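Long-range contacts in cytochrome c (Pseudomonas aeruginosa, PDB 6RTE), which is the dihydro-heme d1 dehydrogenase NirN, an oxidoreductase of heme d1 biosynthesis that couples a heme c domain to an eight-bladed beta-propeller: residues S228-V236 / L246-V255; Y274-F282 / E294-P302. All coordinates share one frame; numbering follows the deposited sequence.

Interaction 1 (S228-V236 / L246-V255)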
loop_
_atom_site.group_PDB
_atom_site.type_symbol
_atom_site.label_atom_id
_atom_site.label_comp_id
_atom_site.label_asym_id
_atom_site.label_seq_id
_atom_site.Cartn_x
_atom_site.Cartn_y
_atom_site.Cartn_z
ATOM N N SER A 228 8.724 -11.240 6.254
ATOM C CA SER A 228 8.527 -12.666 6.510
ATOM C C SER A 228 7.988 -12.860 7.912
ATOM O O SER A 228 8.217 -12.035 8.808
ATOM C CB SER A 228 9.835 -13.443 6.301
ATOM O OG SER A 228 10.890 -13.007 7.158
ATOM N N ASP A 229 7.232 -13.952 8.109
ATOM C CA ASP A 229 6.534 -14.130 9.384
ATOM C C ASP A 229 7.480 -14.493 10.518
ATOM O O ASP A 229 7.077 -14.405 11.689
ATOM C CB ASP A 229 5.427 -15.193 9.261
ATOM C CG ASP A 229 5.949 -16.616 9.334
ATOM O OD1 ASP A 229 6.461 -17.133 8.318
ATOM O OD2 ASP A 229 5.836 -17.233 10.420
ATOM N N ASP A 230 8.706 -14.895 10.216
ATOM C CA ASP A 230 9.728 -15.081 11.237
ATOM C C ASP A 230 10.533 -13.814 11.497
ATOM O O ASP A 230 11.453 -13.842 12.319
ATOM C CB ASP A 230 10.673 -16.228 10.853
ATOM C CG ASP A 230 11.415 -15.995 9.538
ATOM O OD1 ASP A 230 11.309 -14.888 8.963
ATOM O OD2 ASP A 230 12.095 -16.946 9.069
ATOM N N GLY A 231 10.226 -12.714 10.802
ATOM C CA GLY A 231 10.864 -11.440 11.044
ATOM C C GLY A 231 12.227 -11.250 10.418
ATOM O O GLY A 231 12.845 -10.211 10.643
ATOM N N ARG A 232 12.718 -12.208 9.630
ATOM C CA ARG A 232 14.087 -12.121 9.139
ATOM C C ARG A 232 14.240 -11.291 7.862
ATOM O O ARG A 232 15.292 -10.664 7.675
ATOM C CB ARG A 232 14.642 -13.524 8.863
ATOM C CG ARG A 232 14.808 -14.404 10.103
ATOM C CD ARG A 232 15.290 -15.792 9.748
ATOM N NE ARG A 232 16.679 -15.816 9.269
ATOM C CZ ARG A 232 17.254 -16.867 8.701
ATOM N NH1 ARG A 232 16.567 -17.983 8.517
ATOM N NH2 ARG A 232 18.521 -16.814 8.317
ATOM N N TRP A 233 13.227 -11.267 6.995
ATOM C CA TRP A 233 13.384 -10.795 5.626
ATOM C C TRP A 233 12.356 -9.738 5.262
ATOM O O TRP A 233 11.187 -9.839 5.630
ATOM C CB TRP A 233 13.248 -11.960 4.622
ATOM C CG TRP A 233 14.007 -13.203 5.006
ATOM C CD1 TRP A 233 13.480 -14.407 5.362
ATOM C CD2 TRP A 233 15.421 -13.344 5.078
ATOM N NE1 TRP A 233 14.488 -15.294 5.649
ATOM C CE2 TRP A 233 15.689 -14.662 5.483
ATOM C CE3 TRP A 233 16.492 -12.482 4.836
ATOM C CZ2 TRP A 233 16.981 -15.138 5.669
ATOM C CZ3 TRP A 233 17.770 -12.950 5.016
ATOM C CH2 TRP A 233 18.009 -14.265 5.431
ATOM N N VAL A 234 12.807 -8.736 4.503
ATOM C CA VAL A 234 11.940 -7.818 3.779
ATOM C C VAL A 234 12.072 -8.121 2.288
ATOM O O VAL A 234 13.190 -8.142 1.746
ATOM C CB VAL A 234 12.303 -6.348 4.061
ATOM C CG1 VAL A 234 11.442 -5.413 3.235
ATOM C CG2 VAL A 234 12.171 -6.037 5.548
ATOM N N LEU A 235 10.948 -8.329 1.625
ATOM C CA LEU A 235 10.915 -8.525 0.175
ATOM C C LEU A 235 10.201 -7.333 -0.451
ATOM O O LEU A 235 9.052 -7.041 -0.100
ATOM C CB LEU A 235 10.226 -9.838 -0.202
ATOM C CG LEU A 235 10.339 -10.191 -1.695
ATOM C CD1 LEU A 235 11.777 -10.512 -2.039
ATOM C CD2 LEU A 235 9.398 -11.348 -2.074
ATOM N N VAL A 236 10.882 -6.654 -1.374
ATOM C CA VAL A 236 10.374 -5.442 -2.011
ATOM C C VAL A 236 10.010 -5.765 -3.456
ATOM O O VAL A 236 10.834 -6.319 -4.198
ATOM C CB VAL A 236 11.408 -4.296 -1.981
ATOM C CG1 VAL A 236 10.802 -3.026 -2.535
ATOM C CG2 VAL A 236 11.950 -4.069 -0.580
ATOM N N LEU A 246 15.508 -8.442 -1.935
ATOM C CA LEU A 246 15.476 -9.111 -0.647
ATOM C C LEU A 246 16.450 -8.406 0.296
ATOM O O LEU A 246 17.642 -8.287 -0.010
ATOM C CB LEU A 246 15.855 -10.581 -0.802
ATOM C CG LEU A 246 15.882 -11.426 0.478
ATOM C CD1 LEU A 246 14.496 -11.493 1.092
ATOM C CD2 LEU A 246 16.408 -12.818 0.186
ATOM N N LEU A 247 15.939 -7.955 1.437
ATOM C CA LEU A 247 16.708 -7.217 2.424
ATOM C C LEU A 247 16.675 -7.967 3.759
ATOM O O LEU A 247 15.725 -8.698 4.054
ATOM C CB LEU A 247 16.146 -5.801 2.624
ATOM C CG LEU A 247 15.949 -4.905 1.398
ATOM C CD1 LEU A 247 15.163 -3.631 1.763
ATOM C CD2 LEU A 247 17.287 -4.525 0.786
ATOM N N ASP A 248 17.732 -7.784 4.550
ATOM C CA ASP A 248 17.743 -8.219 5.940
ATOM C C ASP A 248 16.867 -7.263 6.754
ATOM O O ASP A 248 17.093 -6.047 6.760
ATOM C CB ASP A 248 19.177 -8.250 6.466
ATOM C CG ASP A 248 19.293 -8.859 7.868
ATOM O OD1 ASP A 248 18.461 -8.533 8.745
ATOM O OD2 ASP A 248 20.226 -9.661 8.095
ATOM N N ALA A 249 15.838 -7.809 7.404
ATOM C CA ALA A 249 14.856 -6.989 8.108
ATOM C C ALA A 249 15.395 -6.294 9.361
ATOM O O ALA A 249 14.683 -5.465 9.929
ATOM C CB ALA A 249 13.667 -7.858 8.509
ATOM N N ARG A 250 16.614 -6.604 9.799
ATOM C CA ARG A 250 17.188 -5.968 10.977
ATOM C C ARG A 250 17.930 -4.675 10.668
ATOM O O ARG A 250 18.057 -3.823 11.549
ATOM C CB ARG A 250 18.141 -6.939 11.682
ATOM C CG ARG A 250 17.440 -8.195 12.192
ATOM C CD ARG A 250 16.592 -7.890 13.408
ATOM N NE ARG A 250 17.409 -7.835 14.609
ATOM C CZ ARG A 250 17.713 -8.901 15.351
ATOM N NH1 ARG A 250 17.272 -10.102 15.013
ATOM N NH2 ARG A 250 18.468 -8.762 16.428
ATOM N N ASP A 251 18.439 -4.515 9.431
ATOM C CA ASP A 251 19.228 -3.332 9.114
ATOM C C ASP A 251 19.027 -2.847 7.676
ATOM O O ASP A 251 19.719 -1.906 7.272
ATOM C CB ASP A 251 20.737 -3.590 9.364
ATOM C CG ASP A 251 21.289 -4.790 8.590
ATOM O OD1 ASP A 251 20.590 -5.321 7.692
ATOM O OD2 ASP A 251 22.433 -5.221 8.912
ATOM N N LEU A 252 18.110 -3.450 6.929
ATOM C CA LEU A 252 17.816 -3.153 5.519
ATOM C C LEU A 252 19.037 -3.310 4.613
ATOM O O LEU A 252 19.104 -2.691 3.544
ATOM C CB LEU A 252 17.204 -1.750 5.362
ATOM C CG LEU A 252 15.879 -1.557 6.106
ATOM C CD1 LEU A 252 15.294 -0.159 5.789
ATOM C CD2 LEU A 252 14.882 -2.646 5.776
ATOM N N SER A 253 19.987 -4.162 5.005
ATOM C CA SER A 253 21.115 -4.478 4.141
ATOM C C SER A 253 20.654 -5.388 3.000
ATOM O O SER A 253 19.668 -6.131 3.115
ATOM C CB SER A 253 22.253 -5.130 4.945
ATOM O OG SER A 253 21.856 -6.368 5.531
ATOM N N LEU A 254 21.348 -5.293 1.871
ATOM C CA LEU A 254 20.954 -6.062 0.691
ATOM C C LEU A 254 21.365 -7.525 0.830
ATOM O O LEU A 254 22.530 -7.838 1.100
ATOM C CB LEU A 254 21.593 -5.482 -0.567
ATOM C CG LEU A 254 21.292 -6.281 -1.842
ATOM C CD1 LEU A 254 19.802 -6.371 -2.103
ATOM C CD2 LEU A 254 22.013 -5.655 -3.038
ATOM N N VAL A 255 20.412 -8.424 0.624
ATOM C CA VAL A 255 20.697 -9.838 0.522
ATOM C C VAL A 255 20.826 -10.282 -0.940
ATOM O O VAL A 255 21.811 -10.910 -1.317
ATOM C CB VAL A 255 19.622 -10.656 1.273
ATOM C CG1 VAL A 255 19.940 -12.144 1.208
ATOM C CG2 VAL A 255 19.533 -10.179 2.731
HETATM O O HOH W 1 17.196 -10.823 9.661
#
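Leu-246 lies across from Leu-235 in a non-hydrogen-bonded pair of the antiparallel hairpin 233-238/243-248, the central hairpin of one four-stranded blade of the propeller. With CG anti to the backbone N (chi1 179°), Leu-246 brings CD1 to 3.8 Å from CB of Trp-233, on the blade face it shares with Leu-235. The next residue, Leu-247, forms the hydrogen-bonded pair with Val-234: its N donates to Val-234 O at 2.8 Å, and its O accepts from Val-234 N at 3.0 Å. On the face that carries Val-234 and Leu-247, CD1 of Leu-247 packs 4.0 Å from CG2 of Val-236, while strands 201-206 and 221-227 supply further neighbours for Val-236. Asp-248 ends the regular strand. Its OD1 takes the N-H of Arg-250 on the anti lone pair, an Asx turn, and also accepts from a water that donates to Arg-232 O, a bridge from the end of this strand to the loop before Trp-233. At Ala-249 the pairing makes its last backbone bond: N meets Arg-232 O at 2.9 Å, nearly straight at the hydrogen (169°) but from above the carbonyl plane. The methyl of Ala-249 sits beside CG2 of Val-234 and continues the apolar row begun by Leu-247. Farther along, Leu-252 turns CD2 toward the same valine methyl. The chain then returns as the neighbouring strand, where Val-255 N bonds back to Leu-246 O. Val-255 and Trp-233 cross at about a right angle, with CG2 of the valine 4.0 Å from CZ3 of the indole.

Interaction 2 (Y274-F282 / E294-P302)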
loop_
_atom_site.group_PDB
_atom_site.type_symbol
_atom_site.label_atom_id
_atom_site.label_comp_id
_atom_site.label_asym_id
_atom_site.label_seq_id
_atom_site.Cartn_x
_atom_site.Cartn_y
_atom_site.Cartn_z
ATOM N N TYR A 274 3.413 -10.462 -1.103
ATOM C CA TYR A 274 2.601 -10.795 0.059
ATOM C C TYR A 274 3.314 -11.861 0.884
ATOM O O TYR A 274 4.115 -12.640 0.366
ATOM C CB TYR A 274 1.218 -11.328 -0.334
ATOM C CG TYR A 274 0.484 -10.525 -1.395
ATOM C CD1 TYR A 274 0.671 -10.793 -2.751
ATOM C CD2 TYR A 274 -0.392 -9.515 -1.045
ATOM C CE1 TYR A 274 0.000 -10.065 -3.733
ATOM C CE2 TYR A 274 -1.070 -8.777 -2.016
ATOM C CZ TYR A 274 -0.872 -9.061 -3.355
ATOM O OH TYR A 274 -1.541 -8.335 -4.318
ATOM N N THR A 275 2.987 -11.901 2.174
ATOM C CA THR A 275 3.448 -12.951 3.075
ATOM C C THR A 275 2.317 -13.933 3.325
ATOM O O THR A 275 1.165 -13.530 3.509
ATOM C CB THR A 275 3.933 -12.358 4.395
ATOM O OG1 THR A 275 4.981 -11.418 4.125
ATOM C CG2 THR A 275 4.452 -13.476 5.379
ATOM N N ALA A 276 2.648 -15.223 3.321
ATOM C CA ALA A 276 1.706 -16.305 3.613
ATOM C C ALA A 276 2.222 -17.043 4.844
ATOM O O ALA A 276 2.976 -18.021 4.718
ATOM C CB ALA A 276 1.557 -17.247 2.426
ATOM N N PRO A 277 1.834 -16.626 6.047
ATOM C CA PRO A 277 2.541 -17.079 7.259
ATOM C C PRO A 277 2.484 -18.585 7.450
ATOM O O PRO A 277 3.517 -19.188 7.775
ATOM C CB PRO A 277 1.825 -16.328 8.391
ATOM C CG PRO A 277 1.361 -15.060 7.725
ATOM C CD PRO A 277 0.937 -15.492 6.340
ATOM N N PRO A 278 1.333 -19.243 7.254
ATOM C CA PRO A 278 1.314 -20.705 7.461
ATOM C C PRO A 278 2.202 -21.462 6.494
ATOM O O PRO A 278 2.650 -22.568 6.811
ATOM C CB PRO A 278 -0.163 -21.087 7.260
ATOM C CG PRO A 278 -0.915 -19.807 7.329
ATOM C CD PRO A 278 -0.002 -18.729 6.885
ATOM N N ARG A 279 2.459 -20.904 5.317
ATOM C CA ARG A 279 3.348 -21.509 4.337
ATOM C C ARG A 279 4.796 -21.053 4.499
ATOM O O ARG A 279 5.667 -21.556 3.784
ATOM C CB ARG A 279 2.852 -21.182 2.921
ATOM C CG ARG A 279 1.367 -21.514 2.700
ATOM C CD ARG A 279 0.907 -21.097 1.316
ATOM N NE ARG A 279 1.570 -21.873 0.271
ATOM C CZ ARG A 279 1.136 -23.041 -0.192
ATOM N NH1 ARG A 279 1.815 -23.667 -1.140
ATOM N NH2 ARG A 279 0.023 -23.579 0.283
ATOM N N HIS A 280 5.068 -20.132 5.428
ATOM C CA HIS A 280 6.393 -19.540 5.602
ATOM C C HIS A 280 7.010 -19.169 4.260
ATOM O O HIS A 280 8.139 -19.541 3.938
ATOM C CB HIS A 280 7.305 -20.473 6.380
ATOM C CG HIS A 280 6.722 -20.909 7.679
ATOM N ND1 HIS A 280 6.345 -20.010 8.652
ATOM C CD2 HIS A 280 6.392 -22.134 8.143
ATOM C CE1 HIS A 280 5.830 -20.672 9.679
ATOM N NE2 HIS A 280 5.847 -21.960 9.390
ATOM N N SER A 281 6.248 -18.404 3.482
ATOM C CA SER A 281 6.654 -18.073 2.121
ATOM C C SER A 281 6.188 -16.671 1.782
ATOM O O SER A 281 5.240 -16.147 2.376
ATOM C CB SER A 281 6.065 -19.060 1.107
ATOM O OG SER A 281 4.680 -18.802 0.932
ATOM N N PHE A 282 6.882 -16.069 0.815
ATOM C CA PHE A 282 6.370 -14.914 0.100
ATOM C C PHE A 282 5.639 -15.389 -1.153
ATOM O O PHE A 282 6.043 -16.372 -1.789
ATOM C CB PHE A 282 7.499 -13.962 -0.296
ATOM C CG PHE A 282 8.149 -13.253 0.865
ATOM C CD1 PHE A 282 7.435 -12.346 1.634
ATOM C CD2 PHE A 282 9.488 -13.457 1.154
ATOM C CE1 PHE A 282 8.043 -11.669 2.681
ATOM C CE2 PHE A 282 10.106 -12.778 2.205
ATOM C CZ PHE A 282 9.378 -11.887 2.964
ATOM N N GLU A 294 5.877 -18.372 -5.630
ATOM C CA GLU A 294 5.999 -18.534 -4.187
ATOM C C GLU A 294 7.481 -18.680 -3.872
ATOM O O GLU A 294 8.189 -19.437 -4.549
ATOM C CB GLU A 294 5.213 -19.749 -3.682
ATOM C CG GLU A 294 5.196 -19.886 -2.169
ATOM C CD GLU A 294 4.317 -21.026 -1.681
ATOM O OE1 GLU A 294 3.942 -21.901 -2.499
ATOM O OE2 GLU A 294 3.995 -21.049 -0.474
ATOM N N LEU A 295 7.949 -17.939 -2.872
ATOM C CA LEU A 295 9.341 -17.993 -2.433
ATOM C C LEU A 295 9.388 -18.456 -0.978
ATOM O O LEU A 295 9.228 -17.629 -0.058
ATOM C CB LEU A 295 10.005 -16.629 -2.583
ATOM C CG LEU A 295 10.241 -16.143 -4.021
ATOM C CD1 LEU A 295 9.005 -15.414 -4.572
ATOM C CD2 LEU A 295 11.441 -15.238 -4.085
ATOM N N PRO A 296 9.592 -19.741 -0.712
ATOM C CA PRO A 296 9.643 -20.201 0.678
ATOM C C PRO A 296 10.897 -19.742 1.405
ATOM O O PRO A 296 11.991 -19.668 0.833
ATOM C CB PRO A 296 9.615 -21.732 0.545
ATOM C CG PRO A 296 10.186 -21.998 -0.788
ATOM C CD PRO A 296 9.713 -20.865 -1.661
ATOM N N TYR A 297 10.740 -19.458 2.708
ATOM C CA TYR A 297 11.868 -19.020 3.521
ATOM C C TYR A 297 12.054 -19.833 4.806
ATOM O O TYR A 297 12.914 -19.476 5.611
ATOM C CB TYR A 297 11.752 -17.528 3.879
ATOM C CG TYR A 297 10.436 -17.110 4.482
ATOM C CD1 TYR A 297 10.121 -17.403 5.801
ATOM C CD2 TYR A 297 9.510 -16.406 3.729
ATOM C CE1 TYR A 297 8.906 -17.035 6.344
ATOM C CE2 TYR A 297 8.296 -16.026 4.262
ATOM C CZ TYR A 297 7.999 -16.339 5.565
ATOM O OH TYR A 297 6.785 -15.960 6.081
ATOM N N ALA A 298 11.304 -20.921 5.004
ATOM C CA ALA A 298 11.525 -21.750 6.193
ATOM C C ALA A 298 12.966 -22.234 6.269
ATOM O O ALA A 298 13.549 -22.315 7.355
ATOM C CB ALA A 298 10.577 -22.956 6.206
ATOM N N ASN A 299 13.567 -22.556 5.129
ATOM C CA ASN A 299 14.922 -23.095 5.112
ATOM C C ASN A 299 15.986 -22.043 4.836
ATOM O O ASN A 299 17.161 -22.399 4.675
ATOM C CB ASN A 299 15.012 -24.228 4.103
ATOM C CG ASN A 299 14.323 -25.483 4.595
ATOM O OD1 ASN A 299 13.243 -25.840 4.130
ATOM N ND2 ASN A 299 14.938 -26.152 5.547
ATOM N N GLY A 300 15.624 -20.767 4.826
ATOM C CA GLY A 300 16.613 -19.718 4.691
ATOM C C GLY A 300 16.209 -18.669 3.681
ATOM O O GLY A 300 15.063 -18.615 3.212
ATOM N N LYS A 301 17.177 -17.801 3.346
ATOM C CA LYS A 301 16.888 -16.616 2.548
ATOM C C LYS A 301 16.106 -17.025 1.292
ATOM O O LYS A 301 16.535 -17.941 0.569
ATOM C CB LYS A 301 18.177 -15.881 2.174
ATOM C CG LYS A 301 19.256 -16.757 1.587
ATOM C CD LYS A 301 20.478 -15.939 1.219
ATOM C CE LYS A 301 21.577 -16.825 0.633
ATOM N NZ LYS A 301 22.773 -16.025 0.261
ATOM N N PRO A 302 14.933 -16.432 1.047
ATOM C CA PRO A 302 14.088 -16.896 -0.060
ATOM C C PRO A 302 14.541 -16.310 -1.394
ATOM O O PRO A 302 14.085 -15.242 -1.799
ATOM C CB PRO A 302 12.689 -16.406 0.339
ATOM C CG PRO A 302 12.942 -15.186 1.177
ATOM C CD PRO A 302 14.248 -15.441 1.906
HETATM O O HOH W 2 5.522 -22.736 0.689
HETATM O O HOH W 3 8.839 -22.219 3.513
#
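The central hairpin of another four-stranded propeller blade, strands 281-286 and 291-296, carries this contact, together with the G1 beta bulge that His-280 and Ser-281 form opposite Ala-276. Phe-282 and Leu-295 make its hydrogen-bonded pair, and Tyr-297 N extends the ladder to His-280 O at 2.9 Å, in the carbonyl plane. The Tyr-297 ring lies flat against the backbone, with His-280 O over its centre, 3.2 Å from the ring plane. It also turns an edge to the face of Phe-282, an edge-to-face pair with centroids 5.2 Å apart and planes at 56°; CG of Pro-302 meets the phenylalanine ring at its rim. Across the hairpin, the extended Glu-294 side chain (chi1 -174°) carries its carboxylate over Ser-281 to Arg-279. The arginine, bent at chi3, grips it side-on in a salt bridge: NE to OE2 at 2.7 Å and NH1 to OE1 at 3.1 Å. Ser-281 OG donates to OE2 on the anti lone pair, 2.7 Å away, and a water donates to OE2 as well. Arg-279 NH1 makes a second salt bridge, to Asp-342 OD1. Three donors on OE2 and one on OE1 fix the carboxylate's rotation and probably favour its ionised form.

How the interactions relate
Interactions 1 and 2 lie in consecutive blades, 12 Å apart between centres, and the chain passes from one blade to the next through strands 254-259 and 270-276. They meet directly along 228-236, at its turn and at Trp-233. Asp-229 OD1 lies 2.5 Å from Tyr-297 OH and 2.9 Å from His-280 ND1, both probable hydrogen bonds, so one carboxylate oxygen ties the blade of interaction 1 to both segments of interaction 2. Packing widens the joint: the backbone N of Ser-228 lies 3.4 Å from Phe-282 CZ, and Trp-233 CZ2 lies 3.5 Å from Lys-301 CA. Heme c takes no part in either contact; the joint between them is packing of one blade against the next.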